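Local coordinates for protein beta-L-arabinobiosidase (Bacteroides thetaiotaomicron, PDB 5MQR) that probably hydrolyses glycosidic bonds in plant pectin as an arabinofuranosidase of the six-hairpin glycosidase type in a gut bacterium, at residues Ser627-Ser632 with Pro664-Glu669; Phe668-Tyr673 with Ser985-Gly990; Tyr673-Ser678 with Glu980-Ser985. All coordinates share one frame; numbering follows the deposited sequence.

Contact 1: Ser627-Ser632 with Pro664-Glu669; sequences SHYAES and PQRNFE
Y629 reaches from helix 627-636 to the first turn of helix 666-680, where its hydroxyl is hydrogen-bonded to E669 and lies over a face of R666. This is polar helix-to-helix packing in the helical part of the chain, probably the (alpha/alpha)6 part that the name six-hairpin glycosidase implies. The backbones are well separated, with the CA atoms of Y629 and E669 9.5 Å apart, so long side chains have to span the gap. An arginine can do so. R666 leaves its helix with CG anti to the backbone N (chi1 -176°), and the bend at chi2 carries the rest of the chain over toward the tyrosine. Its CB and CG stay clear of helix 627-636. Its CD lies 3.6 Å from Y629 OH, and NE and CZ pass at much the same distance, placing the phenol oxygen over one face of the guanidinium, offset toward the rim. NH1 is 3.4 Å from Y629 OH, but the angle is too poor for a hydrogen bond. NH2, at the very end, comes within 3.5 Å of H628 CE1, the imidazole and guanidinium planes being only 17° apart. The positive charge beside the phenol may make it a readier donor. H628 in turn lays its CE1 over the centre of one face of the Y629 ring, while the ring of Y673 also meets it, almost parallel. The glutamate suits its place because one carboxylate oxygen can take several donors. Y629 OH donates to E669 OE2 over 2.6 Å, with ring and carboxylate nearly perpendicular. The oxygen is met on its anti side, 24° out of the carboxylate plane. A water that also bonds H628 NE2 gives a second hydrogen to E669 OE2 at 2.6 Å.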
loop_
_atom_site.group_PDB
_atom_site.type_symbol
_atom_site.label_atom_id
_atom_site.label_comp_id
_atom_site.label_asym_id
_atom_site.label_seq_id
_atom_site.Cartn_x
_atom_site.Cartn_y
_atom_site.Cartn_z
ATOM N N SER A 627 -18.727 -3.832 4.453
ATOM C CA SER A 627 -19.872 -4.572 4.920
ATOM C C SER A 627 -21.095 -3.698 5.090
ATOM O O SER A 627 -22.199 -4.232 5.052
ATOM C CB SER A 627 -19.586 -5.274 6.244
ATOM O OG SER A 627 -19.198 -4.320 7.201
ATOM N N HIS A 628 -20.914 -2.383 5.254
ATOM C CA HIS A 628 -22.034 -1.441 5.233
ATOM C C HIS A 628 -22.927 -1.535 3.970
ATOM O O HIS A 628 -24.116 -1.256 4.049
ATOM C CB HIS A 628 -21.561 0.004 5.441
ATOM C CG HIS A 628 -20.778 0.567 4.286
ATOM N ND1 HIS A 628 -21.374 1.224 3.233
ATOM C CD2 HIS A 628 -19.447 0.575 4.029
ATOM C CE1 HIS A 628 -20.448 1.613 2.377
ATOM N NE2 HIS A 628 -19.270 1.227 2.835
ATOM N N TYR A 629 -22.381 -1.936 2.826
ATOM C CA TYR A 629 -23.198 -2.076 1.602
ATOM C C TYR A 629 -24.267 -3.130 1.777
ATOM O O TYR A 629 -25.448 -2.805 1.662
ATOM C CB TYR A 629 -22.330 -2.326 0.342
ATOM C CG TYR A 629 -21.604 -1.089 -0.154
ATOM C CD1 TYR A 629 -22.310 0.037 -0.614
ATOM C CD2 TYR A 629 -20.218 -1.028 -0.176
ATOM C CE1 TYR A 629 -21.651 1.185 -1.089
ATOM C CE2 TYR A 629 -19.546 0.106 -0.639
ATOM C CZ TYR A 629 -20.261 1.205 -1.106
ATOM O OH TYR A 629 -19.580 2.297 -1.576
ATOM N N ALA A 630 -23.871 -4.374 2.096
ATOM C CA ALA A 630 -24.850 -5.462 2.345
ATOM C C ALA A 630 -25.899 -5.054 3.366
ATOM O O ALA A 630 -27.098 -5.297 3.160
ATOM C CB ALA A 630 -24.161 -6.746 2.788
ATOM N N GLU A 631 -25.434 -4.436 4.459
ATOM C CA GLU A 631 -26.315 -3.938 5.517
ATOM C C GLU A 631 -27.338 -2.925 4.998
ATOM O O GLU A 631 -28.517 -3.059 5.276
ATOM C CB GLU A 631 -25.498 -3.332 6.669
ATOM C CG GLU A 631 -24.822 -4.396 7.542
ATOM C CD GLU A 631 -23.555 -3.912 8.253
ATOM O OE1 GLU A 631 -23.479 -2.723 8.671
ATOM O OE2 GLU A 631 -22.621 -4.737 8.424
ATOM N N SER A 632 -26.887 -1.927 4.240
ATOM C CA SER A 632 -27.808 -0.965 3.593
ATOM C C SER A 632 -28.778 -1.652 2.634
ATOM O O SER A 632 -29.952 -1.348 2.650
ATOM C CB SER A 632 -27.054 0.124 2.814
ATOM O OG SER A 632 -26.271 0.902 3.698
ATOM N N PRO A 664 -12.888 6.250 -5.803
ATOM C CA PRO A 664 -13.408 7.497 -5.199
ATOM C C PRO A 664 -14.801 7.908 -5.671
ATOM O O PRO A 664 -15.326 8.901 -5.186
ATOM C CB PRO A 664 -12.412 8.571 -5.660
ATOM C CG PRO A 664 -11.448 7.905 -6.584
ATOM C CD PRO A 664 -11.944 6.531 -6.892
ATOM N N GLN A 665 -15.378 7.174 -6.611
ATOM C CA GLN A 665 -16.683 7.501 -7.155
ATOM C C GLN A 665 -17.691 6.536 -6.537
ATOM O O GLN A 665 -17.632 5.317 -6.766
ATOM C CB GLN A 665 -16.663 7.431 -8.679
ATOM C CG GLN A 665 -17.804 8.190 -9.347
ATOM C CD GLN A 665 -17.681 8.274 -10.868
ATOM O OE1 GLN A 665 -16.579 8.415 -11.418
ATOM N NE2 GLN A 665 -18.802 8.183 -11.547
ATOM N N ARG A 666 -18.597 7.105 -5.745
ATOM C CA ARG A 666 -19.537 6.345 -4.936
ATOM C C ARG A 666 -20.414 5.391 -5.742
ATOM O O ARG A 666 -20.620 4.258 -5.337
ATOM C CB ARG A 666 -20.403 7.313 -4.102
ATOM C CG ARG A 666 -21.390 6.670 -3.122
ATOM C CD ARG A 666 -20.663 5.709 -2.162
ATOM N NE ARG A 666 -21.513 5.259 -1.039
ATOM C CZ ARG A 666 -21.084 4.915 0.191
ATOM N NH1 ARG A 666 -19.790 4.969 0.527
ATOM N NH2 ARG A 666 -21.977 4.541 1.115
ATOM N N ASN A 667 -20.926 5.832 -6.884
ATOM C CA ASN A 667 -21.881 4.992 -7.612
ATOM C C ASN A 667 -21.249 3.692 -8.158
ATOM O O ASN A 667 -21.843 2.639 -8.022
ATOM C CB ASN A 667 -22.718 5.773 -8.657
ATOM C CG ASN A 667 -21.886 6.472 -9.737
ATOM O OD1 ASN A 667 -20.666 6.385 -9.792
ATOM N ND2 ASN A 667 -22.579 7.199 -10.594
ATOM N N PHE A 668 -20.044 3.764 -8.720
ATOM C CA PHE A 668 -19.322 2.578 -9.187
ATOM C C PHE A 668 -19.048 1.568 -8.071
ATOM O O PHE A 668 -19.223 0.347 -8.247
ATOM C CB PHE A 668 -17.967 2.972 -9.794
ATOM C CG PHE A 668 -18.008 3.325 -11.254
ATOM C CD1 PHE A 668 -18.276 4.627 -11.668
ATOM C CD2 PHE A 668 -17.729 2.372 -12.205
ATOM C CE1 PHE A 668 -18.291 4.958 -13.021
ATOM C CE2 PHE A 668 -17.728 2.694 -13.564
ATOM C CZ PHE A 668 -17.998 3.991 -13.970
ATOM N N GLU A 669 -18.610 2.087 -6.937
ATOM C CA GLU A 669 -18.296 1.264 -5.802
ATOM C C GLU A 669 -19.564 0.590 -5.282
ATOM O O GLU A 669 -19.576 -0.613 -5.096
ATOM C CB GLU A 669 -17.615 2.072 -4.688
ATOM C CG GLU A 669 -17.087 1.195 -3.551
ATOM C CD GLU A 669 -16.373 1.981 -2.474
ATOM O OE1 GLU A 669 -15.202 2.356 -2.712
ATOM O OE2 GLU A 669 -16.983 2.223 -1.398
HETATM O O HOH W 1 -16.853 1.931 1.210
#

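Contact 2: Phe668-Tyr673 with Ser985-Gly990; sequences FEEMYY and SQYHRG
M671, present as selenomethionine, folds its side chain against Q986 and the ring of Y987. Bends at chi2 (58°) and chi3 (53°) curl the chain, bringing selenium and methyl both onto Q986 while the methyl also reaches Y987. SE rests 3.6 Å from Q986 CB, and CG lies beside the amide nitrogen of the same glutamine. The terminal CE sits 3.3 Å from the backbone O of Q986 and 3.4 Å from Y987 CE1, approaching the ring obliquely. A flexible, unbranched apolar chain can bend to lie along both residues. Q986 is the centre of an inverse gamma turn, with a weak bond from Y987 N to S985 O. Its OE1 accepts from R675 NH1 and its NE2 donates to Y982 O, two bonds that hold the amide in place beside the selenomethionine.

One residue earlier on the helix, E670 reaches out with an extended chain, CG anti to the backbone N. Y987 OH donates over 2.7 Å to E670 OE1, which receives it on its anti lone pair, the one away from the other carboxylate oxygen. The acceptor lies in the plane of the phenol ring, and the carboxylate is turned 49° from that plane. Tyrosine thus serves twice, its ring carbons against the selenomethionine methyl and its hydroxyl on the acid.

The contact joins helix 666-680 to the turn after helix 972-985, probably within an (alpha/alpha)6 barrel. Helix 627-636 packs on E670 through Y629 and F633, F1021 backs both M671 and Q986, and Y987 begins the short strand 987-988, which pairs antiparallel with 991-992.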
loop_
_atom_site.group_PDB
_atom_site.type_symbol
_atom_site.label_atom_id
_atom_site.label_comp_id
_atom_site.label_asym_id
_atom_site.label_seq_id
_atom_site.Cartn_x
_atom_site.Cartn_y
_atom_site.Cartn_z
ATOM N N PHE A 668 -20.044 3.764 -8.720
ATOM C CA PHE A 668 -19.322 2.578 -9.187
ATOM C C PHE A 668 -19.048 1.568 -8.071
ATOM O O PHE A 668 -19.223 0.347 -8.247
ATOM C CB PHE A 668 -17.967 2.972 -9.794
ATOM C CG PHE A 668 -18.008 3.325 -11.254
ATOM C CD1 PHE A 668 -18.276 4.627 -11.668
ATOM C CD2 PHE A 668 -17.729 2.372 -12.205
ATOM C CE1 PHE A 668 -18.291 4.958 -13.021
ATOM C CE2 PHE A 668 -17.728 2.694 -13.564
ATOM C CZ PHE A 668 -17.998 3.991 -13.970
ATOM N N GLU A 669 -18.610 2.087 -6.937
ATOM C CA GLU A 669 -18.296 1.264 -5.802
ATOM C C GLU A 669 -19.564 0.590 -5.282
ATOM O O GLU A 669 -19.576 -0.613 -5.096
ATOM C CB GLU A 669 -17.615 2.072 -4.688
ATOM C CG GLU A 669 -17.087 1.195 -3.551
ATOM C CD GLU A 669 -16.373 1.981 -2.474
ATOM O OE1 GLU A 669 -15.202 2.356 -2.712
ATOM O OE2 GLU A 669 -16.983 2.223 -1.398
ATOM N N GLU A 670 -20.625 1.364 -5.085
ATOM C CA GLU A 670 -21.894 0.841 -4.600
ATOM C C GLU A 670 -22.445 -0.229 -5.536
ATOM O O GLU A 670 -22.966 -1.225 -5.066
ATOM C CB GLU A 670 -22.926 1.960 -4.442
ATOM C CG GLU A 670 -24.280 1.486 -3.943
ATOM C CD GLU A 670 -25.252 2.626 -3.729
ATOM O OE1 GLU A 670 -25.555 3.379 -4.679
ATOM O OE2 GLU A 670 -25.735 2.759 -2.602
HETATM N N MSE A 671 -22.321 -0.012 -6.842
HETATM C CA MSE A 671 -22.870 -0.954 -7.843
HETATM C C MSE A 671 -22.089 -2.230 -7.851
HETATM O O MSE A 671 -22.647 -3.288 -8.076
HETATM C CB MSE A 671 -22.891 -0.351 -9.247
HETATM C CG MSE A 671 -23.781 -1.100 -10.230
HETATM SE SE MSE A 671 -25.663 -1.205 -9.582
HETATM C CE MSE A 671 -25.949 0.714 -9.239
ATOM N N TYR A 672 -20.779 -2.136 -7.611
ATOM C CA TYR A 672 -19.936 -3.292 -7.472
ATOM C C TYR A 672 -20.509 -4.219 -6.418
ATOM O O TYR A 672 -20.752 -5.392 -6.663
ATOM C CB TYR A 672 -18.499 -2.883 -7.103
ATOM C CG TYR A 672 -17.597 -4.068 -7.021
ATOM C CD1 TYR A 672 -16.976 -4.570 -8.150
ATOM C CD2 TYR A 672 -17.397 -4.727 -5.809
ATOM C CE1 TYR A 672 -16.165 -5.687 -8.071
ATOM C CE2 TYR A 672 -16.584 -5.846 -5.726
ATOM C CZ TYR A 672 -15.972 -6.319 -6.860
ATOM O OH TYR A 672 -15.201 -7.461 -6.781
ATOM N N TYR A 673 -20.740 -3.673 -5.238
ATOM C CA TYR A 673 -21.232 -4.484 -4.134
ATOM C C TYR A 673 -22.675 -4.898 -4.352
ATOM O O TYR A 673 -23.015 -6.057 -4.081
ATOM C CB TYR A 673 -20.983 -3.791 -2.769
ATOM C CG TYR A 673 -19.507 -3.767 -2.487
ATOM C CD1 TYR A 673 -18.844 -4.913 -2.045
ATOM C CD2 TYR A 673 -18.740 -2.633 -2.780
ATOM C CE1 TYR A 673 -17.459 -4.901 -1.848
ATOM C CE2 TYR A 673 -17.370 -2.614 -2.596
ATOM C CZ TYR A 673 -16.734 -3.741 -2.135
ATOM O OH TYR A 673 -15.380 -3.703 -1.971
ATOM N N SER A 985 -27.895 3.959 -14.762
ATOM C CA SER A 985 -29.163 3.357 -15.144
ATOM C C SER A 985 -29.702 2.361 -14.108
ATOM O O SER A 985 -30.883 2.123 -14.089
ATOM C CB SER A 985 -29.070 2.652 -16.514
ATOM O OG SER A 985 -28.406 1.388 -16.428
ATOM N N GLN A 986 -28.830 1.806 -13.262
ATOM C CA GLN A 986 -29.194 0.748 -12.322
ATOM C C GLN A 986 -29.687 1.311 -10.978
ATOM O O GLN A 986 -29.201 0.948 -9.912
ATOM C CB GLN A 986 -28.039 -0.239 -12.147
ATOM C CG GLN A 986 -27.828 -1.128 -13.375
ATOM C CD GLN A 986 -26.559 -1.966 -13.278
ATOM O OE1 GLN A 986 -26.613 -3.151 -12.954
ATOM N NE2 GLN A 986 -25.406 -1.352 -13.561
ATOM N N TYR A 987 -30.675 2.202 -11.063
ATOM C CA TYR A 987 -31.327 2.790 -9.915
ATOM C C TYR A 987 -32.805 2.902 -10.234
ATOM O O TYR A 987 -33.192 3.028 -11.413
ATOM C CB TYR A 987 -30.747 4.166 -9.573
ATOM C CG TYR A 987 -29.368 4.083 -8.989
ATOM C CD1 TYR A 987 -28.246 4.074 -9.806
ATOM C CD2 TYR A 987 -29.184 4.015 -7.615
ATOM C CE1 TYR A 987 -26.972 3.973 -9.273
ATOM C CE2 TYR A 987 -27.903 3.922 -7.063
ATOM C CZ TYR A 987 -26.801 3.903 -7.905
ATOM O OH TYR A 987 -25.526 3.828 -7.379
ATOM N N HIS A 988 -33.604 2.812 -9.182
ATOM C CA HIS A 988 -35.055 2.821 -9.265
ATOM C C HIS A 988 -35.530 3.314 -7.903
ATOM O O HIS A 988 -35.123 2.772 -6.883
ATOM C CB HIS A 988 -35.561 1.398 -9.560
ATOM C CG HIS A 988 -37.042 1.280 -9.693
ATOM N ND1 HIS A 988 -37.723 1.704 -10.814
ATOM C CD2 HIS A 988 -37.976 0.747 -8.866
ATOM C CE1 HIS A 988 -39.015 1.452 -10.666
ATOM N NE2 HIS A 988 -39.191 0.855 -9.500
ATOM N N ARG A 989 -36.335 4.371 -7.895
ATOM C CA ARG A 989 -36.852 4.971 -6.656
ATOM C C ARG A 989 -35.721 5.368 -5.701
ATOM O O ARG A 989 -35.894 5.336 -4.473
ATOM C CB ARG A 989 -37.880 4.029 -5.961
ATOM C CG ARG A 989 -39.153 3.846 -6.767
ATOM C CD ARG A 989 -40.171 2.921 -6.102
ATOM N NE ARG A 989 -41.434 2.925 -6.835
ATOM C CZ ARG A 989 -42.355 3.887 -6.781
ATOM N NH1 ARG A 989 -42.202 4.948 -5.992
ATOM N NH2 ARG A 989 -43.450 3.791 -7.520
ATOM N N GLY A 990 -34.585 5.752 -6.274
ATOM C CA GLY A 990 -33.428 6.179 -5.521
ATOM C C GLY A 990 -32.493 5.115 -4.984
ATOM O O GLY A 990 -31.524 5.444 -4.296
#

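Contact 3: Tyr673-Ser678 with Glu980-Ser985; sequences YYRWWS and ELYVES
The two helical segments stay well apart, the nearest CA atoms, those of R675 and V983, lying 10.5 Å from each other, so the contact is left to one long side chain from each. R675 starts out with CG beside the backbone N, then bends at both chi2 and chi3, which swings its guanidinium toward helix 972-985. Y982 comes from the other helix with its ring at about a right angle to the arginine, the two planes 83° apart. R675 NH1 donates to Y982 OH over 3.2 Å, with an N-H...O angle of 153°. The hydroxyl lies near the edge of the guanidinium, tilted 16° from its plane.

Here helix 666-680 is tied by a buried polar bridge to helix 972-985, which belongs to the MGH1-like glycoside hydrolase family region of the chain and is probably part of its (alpha/alpha)6 barrel. Arginine suits such a place because its nitrogens can be shared among several acceptors: NH1 also serves Q986, and NH2 is bonded to S1019 OG. Tyrosine suits the other end because a hydroxyl can accept and donate at once: Y982 OH accepts from R675 and, since T1020 O can only accept, donates to that carbonyl.

Close to the end of helix 972-985, S985 OG donates back to Y982 O at 2.8 Å, and S985 OG lies in the plane of the Y982 ring at its edge.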
loop_
_atom_site.group_PDB
_atom_site.type_symbol
_atom_site.label_atom_id
_atom_site.label_comp_id
_atom_site.label_asym_id
_atom_site.label_seq_id
_atom_site.Cartn_x
_atom_site.Cartn_y
_atom_site.Cartn_z
ATOM N N TYR A 673 -20.740 -3.673 -5.238
ATOM C CA TYR A 673 -21.232 -4.484 -4.134
ATOM C C TYR A 673 -22.675 -4.898 -4.352
ATOM O O TYR A 673 -23.015 -6.057 -4.081
ATOM C CB TYR A 673 -20.983 -3.791 -2.769
ATOM C CG TYR A 673 -19.507 -3.767 -2.487
ATOM C CD1 TYR A 673 -18.844 -4.913 -2.045
ATOM C CD2 TYR A 673 -18.740 -2.633 -2.780
ATOM C CE1 TYR A 673 -17.459 -4.901 -1.848
ATOM C CE2 TYR A 673 -17.370 -2.614 -2.596
ATOM C CZ TYR A 673 -16.734 -3.741 -2.135
ATOM O OH TYR A 673 -15.380 -3.703 -1.971
ATOM N N TYR A 674 -23.506 -4.000 -4.890
ATOM C CA TYR A 674 -24.894 -4.349 -5.119
ATOM C C TYR A 674 -25.060 -5.569 -6.047
ATOM O O TYR A 674 -25.866 -6.440 -5.784
ATOM C CB TYR A 674 -25.688 -3.163 -5.684
ATOM C CG TYR A 674 -27.108 -3.536 -6.092
ATOM C CD1 TYR A 674 -28.088 -3.736 -5.137
ATOM C CD2 TYR A 674 -27.436 -3.742 -7.416
ATOM C CE1 TYR A 674 -29.372 -4.104 -5.487
ATOM C CE2 TYR A 674 -28.734 -4.110 -7.794
ATOM C CZ TYR A 674 -29.690 -4.293 -6.823
ATOM O OH TYR A 674 -30.967 -4.637 -7.179
ATOM N N ARG A 675 -24.301 -5.613 -7.123
ATOM C CA ARG A 675 -24.498 -6.656 -8.132
ATOM C C ARG A 675 -24.034 -8.003 -7.605
ATOM O O ARG A 675 -24.615 -9.024 -7.971
ATOM C CB ARG A 675 -23.809 -6.303 -9.445
ATOM C CG ARG A 675 -24.555 -5.208 -10.231
ATOM C CD ARG A 675 -25.930 -5.659 -10.724
ATOM N NE ARG A 675 -25.808 -6.802 -11.598
ATOM C CZ ARG A 675 -25.870 -6.780 -12.933
ATOM N NH1 ARG A 675 -26.114 -5.655 -13.623
ATOM N NH2 ARG A 675 -25.690 -7.921 -13.590
ATOM N N TRP A 676 -23.030 -8.008 -6.720
ATOM C CA TRP A 676 -22.696 -9.261 -6.047
ATOM C C TRP A 676 -23.826 -9.706 -5.101
ATOM O O TRP A 676 -24.169 -10.874 -5.081
ATOM C CB TRP A 676 -21.387 -9.187 -5.279
ATOM C CG TRP A 676 -20.170 -9.225 -6.103
ATOM C CD1 TRP A 676 -19.140 -8.333 -6.052
ATOM C CD2 TRP A 676 -19.803 -10.206 -7.074
ATOM N NE1 TRP A 676 -18.157 -8.691 -6.938
ATOM C CE2 TRP A 676 -18.535 -9.828 -7.588
ATOM C CE3 TRP A 676 -20.428 -11.339 -7.590
ATOM C CZ2 TRP A 676 -17.876 -10.546 -8.581
ATOM C CZ3 TRP A 676 -19.772 -12.067 -8.570
ATOM C CH2 TRP A 676 -18.505 -11.668 -9.058
ATOM N N TRP A 677 -24.369 -8.761 -4.330
ATOM C CA TRP A 677 -25.439 -9.015 -3.378
ATOM C C TRP A 677 -26.701 -9.506 -4.090
ATOM O O TRP A 677 -27.449 -10.344 -3.582
ATOM C CB TRP A 677 -25.720 -7.710 -2.607
ATOM C CG TRP A 677 -26.848 -7.735 -1.613
ATOM C CD1 TRP A 677 -26.785 -8.108 -0.303
ATOM C CD2 TRP A 677 -28.174 -7.298 -1.837
ATOM N NE1 TRP A 677 -28.004 -7.948 0.298
ATOM C CE2 TRP A 677 -28.879 -7.450 -0.624
ATOM C CE3 TRP A 677 -28.852 -6.809 -2.952
ATOM C CZ2 TRP A 677 -30.229 -7.134 -0.497
ATOM C CZ3 TRP A 677 -30.191 -6.485 -2.824
ATOM C CH2 TRP A 677 -30.861 -6.640 -1.599
ATOM N N SER A 678 -26.928 -8.954 -5.266
ATOM C CA SER A 678 -28.032 -9.340 -6.090
ATOM C C SER A 678 -27.840 -10.735 -6.676
ATOM O O SER A 678 -28.701 -11.585 -6.518
ATOM C CB SER A 678 -28.185 -8.352 -7.234
ATOM O OG SER A 678 -29.459 -8.584 -7.763
ATOM N N GLU A 980 -20.207 4.123 -16.931
ATOM C CA GLU A 980 -20.835 5.075 -16.024
ATOM C C GLU A 980 -22.367 5.160 -16.208
ATOM O O GLU A 980 -23.133 5.182 -15.232
ATOM C CB GLU A 980 -20.198 6.462 -16.193
ATOM C CG GLU A 980 -20.692 7.500 -15.194
ATOM C CD GLU A 980 -19.799 8.735 -15.126
ATOM O OE1 GLU A 980 -19.647 9.388 -16.163
ATOM O OE2 GLU A 980 -19.247 9.052 -14.042
ATOM N N LEU A 981 -22.802 5.216 -17.462
ATOM C CA LEU A 981 -24.224 5.216 -17.790
ATOM C C LEU A 981 -24.904 3.890 -17.386
ATOM O O LEU A 981 -26.031 3.900 -16.899
ATOM C CB LEU A 981 -24.430 5.494 -19.283
ATOM C CG LEU A 981 -24.040 6.889 -19.788
ATOM C CD1 LEU A 981 -24.255 7.061 -21.310
ATOM C CD2 LEU A 981 -24.807 7.967 -19.032
ATOM N N TYR A 982 -24.223 2.761 -17.569
ATOM C CA TYR A 982 -24.744 1.484 -17.100
ATOM C C TYR A 982 -24.947 1.544 -15.566
ATOM O O TYR A 982 -25.992 1.134 -15.032
ATOM C CB TYR A 982 -23.796 0.354 -17.502
ATOM C CG TYR A 982 -24.273 -1.070 -17.262
ATOM C CD1 TYR A 982 -25.622 -1.387 -17.035
ATOM C CD2 TYR A 982 -23.371 -2.113 -17.299
ATOM C CE1 TYR A 982 -26.032 -2.696 -16.833
ATOM C CE2 TYR A 982 -23.770 -3.426 -17.110
ATOM C CZ TYR A 982 -25.099 -3.713 -16.867
ATOM O OH TYR A 982 -25.474 -5.026 -16.678
ATOM N N VAL A 983 -23.982 2.130 -14.881
ATOM C CA VAL A 983 -24.114 2.373 -13.431
ATOM C C VAL A 983 -25.304 3.273 -13.084
ATOM O O VAL A 983 -26.159 2.882 -12.308
ATOM C CB VAL A 983 -22.798 2.926 -12.814
ATOM C CG1 VAL A 983 -23.012 3.352 -11.358
ATOM C CG2 VAL A 983 -21.688 1.873 -12.874
ATOM N N GLU A 984 -25.383 4.448 -13.696
ATOM C CA GLU A 984 -26.458 5.385 -13.416
ATOM C C GLU A 984 -27.829 4.818 -13.755
ATOM O O GLU A 984 -28.815 5.178 -13.112
ATOM C CB GLU A 984 -26.263 6.691 -14.196
ATOM C CG GLU A 984 -25.108 7.546 -13.671
ATOM C CD GLU A 984 -24.861 8.817 -14.468
ATOM O OE1 GLU A 984 -25.402 8.965 -15.584
ATOM O OE2 GLU A 984 -24.104 9.674 -13.959
ATOM N N SER A 985 -27.895 3.959 -14.762
ATOM C CA SER A 985 -29.163 3.357 -15.144
ATOM C C SER A 985 -29.702 2.361 -14.108
ATOM O O SER A 985 -30.883 2.123 -14.089
ATOM C CB SER A 985 -29.070 2.652 -16.514
ATOM O OG SER A 985 -28.406 1.388 -16.428
#

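In the fold
All three contacts use helix 666-680, taken in turn along its length. Contact 1 joins it to helix 627-636, close in sequence. Contacts 2 and 3, whose centres lie 4 Å apart, join it to the end of helix 972-985 and the strand that follows, some 300 residues later. Contact 3 is buried and purely polar, whereas contact 2 is partly buried and mixes apolar packing with a hydrogen bond. Contact 1, also partly buried, includes an exposed arginine and a bridging water. A probable hydrogen bond from Q665 NE2 to E980 OE2 links contact 1 to contact 3, so the start of helix 666-680 also meets helix 972-985.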